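Local coordinates for protein DNA polymerase III, beta subunit (PDB 1VPK) that probably tethers DNA polymerase to its template as a beta sliding clamp, a ring-shaped head-to-tail homodimer that encircles DNA and confers processivity, at residues P253-K256 and R257-E261. Sequence-based numbering, arbitrary orientation.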
loop_
_atom_site.group_PDB
_atom_site.type_symbol
_atom_site.label_atom_id
_atom_site.label_comp_id
_atom_site.label_asym_id
_atom_site.label_seq_id
_atom_site.Cartn_x
_atom_site.Cartn_y
_atom_site.Cartn_z
ATOM N N PRO A 253 -3.171 34.308 -0.128
ATOM C CA PRO A 253 -2.167 35.160 -0.807
ATOM C C PRO A 253 -2.595 35.646 -2.172
ATOM O O PRO A 253 -3.410 35.004 -2.841
ATOM C CB PRO A 253 -0.988 34.231 -1.025
ATOM C CG PRO A 253 -1.160 33.139 -0.119
ATOM C CD PRO A 253 -2.602 33.016 0.266
ATOM N N ASP A 254 -2.006 36.760 -2.591
ATOM C CA ASP A 254 -2.221 37.302 -3.926
ATOM C C ASP A 254 -1.418 36.479 -4.928
ATOM O O ASP A 254 -0.358 36.872 -5.391
ATOM C CB ASP A 254 -1.823 38.789 -3.964
ATOM C CG ASP A 254 -2.293 39.478 -5.222
ATOM O OD1 ASP A 254 -2.909 38.807 -6.080
ATOM O OD2 ASP A 254 -2.039 40.683 -5.364
ATOM N N TYR A 255 -1.964 35.313 -5.245
ATOM C CA TYR A 255 -1.259 34.266 -5.962
ATOM C C TYR A 255 -0.916 34.691 -7.398
ATOM O O TYR A 255 0.063 34.223 -7.978
ATOM C CB TYR A 255 -2.090 32.970 -5.946
ATOM C CG TYR A 255 -3.396 33.088 -6.683
ATOM C CD1 TYR A 255 -3.472 32.819 -8.047
ATOM C CD2 TYR A 255 -4.557 33.502 -6.031
ATOM C CE1 TYR A 255 -4.665 32.971 -8.744
ATOM C CE2 TYR A 255 -5.735 33.668 -6.726
ATOM C CZ TYR A 255 -5.781 33.374 -8.069
ATOM O OH TYR A 255 -6.939 33.500 -8.757
ATOM N N LYS A 256 -1.707 35.597 -7.956
ATOM C CA LYS A 256 -1.500 36.067 -9.321
ATOM C C LYS A 256 -0.073 36.631 -9.546
ATOM O O LYS A 256 0.473 36.526 -10.632
ATOM C CB LYS A 256 -2.580 37.095 -9.689
ATOM C CG LYS A 256 -4.011 36.468 -9.759
ATOM C CD LYS A 256 -5.157 37.408 -9.278
ATOM C CE LYS A 256 -6.518 36.740 -9.431
ATOM N NZ LYS A 256 -7.561 37.309 -8.549
ATOM N N ARG A 257 0.562 37.122 -8.487
ATOM C CA ARG A 257 1.946 37.601 -8.613
ATOM C C ARG A 257 2.985 36.513 -8.882
ATOM O O ARG A 257 4.089 36.819 -9.271
ATOM C CB ARG A 257 2.346 38.358 -7.349
ATOM C CG ARG A 257 1.515 39.603 -7.049
ATOM C CD ARG A 257 1.474 39.771 -5.576
ATOM N NE ARG A 257 0.999 41.068 -5.106
ATOM C CZ ARG A 257 1.780 42.142 -4.980
ATOM N NH1 ARG A 257 3.080 42.113 -5.317
ATOM N NH2 ARG A 257 1.243 43.275 -4.541
ATOM N N VAL A 258 2.666 35.246 -8.665
ATOM C CA VAL A 258 3.601 34.196 -9.053
ATOM C C VAL A 258 3.272 33.549 -10.400
ATOM O O VAL A 258 3.975 32.626 -10.847
ATOM C CB VAL A 258 3.713 33.109 -7.958
ATOM C CG1 VAL A 258 3.886 33.781 -6.604
ATOM C CG2 VAL A 258 2.475 32.130 -7.935
ATOM N N ILE A 259 2.169 33.965 -11.010
ATOM C CA ILE A 259 1.820 33.461 -12.327
ATOM C C ILE A 259 2.431 34.427 -13.345
ATOM O O ILE A 259 1.943 35.528 -13.484
ATOM C CB ILE A 259 0.312 33.365 -12.503
ATOM C CG1 ILE A 259 -0.266 32.441 -11.425
ATOM C CG2 ILE A 259 -0.045 32.891 -13.926
ATOM C CD1 ILE A 259 -1.723 32.390 -11.449
ATOM N N PRO A 260 3.531 34.039 -14.008
ATOM C CA PRO A 260 4.150 34.949 -14.967
ATOM C C PRO A 260 3.261 35.309 -16.135
ATOM O O PRO A 260 2.400 34.530 -16.513
ATOM C CB PRO A 260 5.380 34.178 -15.449
ATOM C CG PRO A 260 5.683 33.233 -14.299
ATOM C CD PRO A 260 4.304 32.785 -13.901
ATOM N N GLU A 261 3.447 36.516 -16.679
ATOM C CA GLU A 261 2.610 36.982 -17.776
ATOM C C GLU A 261 3.249 36.701 -19.134
ATOM O O GLU A 261 2.558 36.691 -20.157
ATOM C CB GLU A 261 2.287 38.469 -17.635
ATOM C CG GLU A 261 1.014 38.760 -16.846
ATOM C CD GLU A 261 1.206 38.714 -15.351
ATOM O OE1 GLU A 261 1.999 39.525 -14.822
ATOM O OE2 GLU A 261 0.535 37.879 -14.693
#
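Asp254 and Arg257 meet across a single turn of 3-10 helix, residues 255-258, set in the connection between strands 241-246 and 265-270, where the chain passes from the central to the C-terminal domain of the sliding clamp. Three successive i+3 to i amide bonds define the turn: Arg257 N to Asp254 O (3.2 Å), Val258 N to Tyr255 O (2.9 Å) and Ile259 N to Lys256 O (3.1 Å). The last is the most bent at hydrogen, 149°, just where the 3-10 geometry gives way to loop.

Followed outward, the Arg257 side chain first skirts the carbonyl it already binds through its amide: CB and CG pass Asp254 O, and CD comes within 3.4 Å of that same oxygen. With CG beside the backbone N (chi1 -61°) and a bend at chi2, the chain runs back along the turn to the aspartate. Arg257 NE then reaches Asp254 OD2 at 3.1 Å, a salt bridge carried by one hydrogen bond, while Arg257 CZ stays 4.1 Å from Asp254 OD2. The oxygen sits at the guanidinium edge, but NE comes from above the carboxylate plane, and the two flat groups stand 81° apart; this is a one-point grip through NE, not a paired, coplanar one.

Tyr255 turns away from this salt bridge and is buried in the protein, where its ring packs on Leu188 and Leu190 of strand 187-194 and its hydroxyl hydrogen-bonds to Glu172 and Arg179. Lys256 CG lies above one ring face, displaced toward the rim. Ile259 runs alongside the ring, pointing the same way, and also touches Leu190 and Ile371, so the turn rests on adjacent strands 187-194 and 368-372 of a sheet spanning both domains. Ile259 CD1 meets the ring at its edge, in plane, 3.8 Å from Tyr255 CD1.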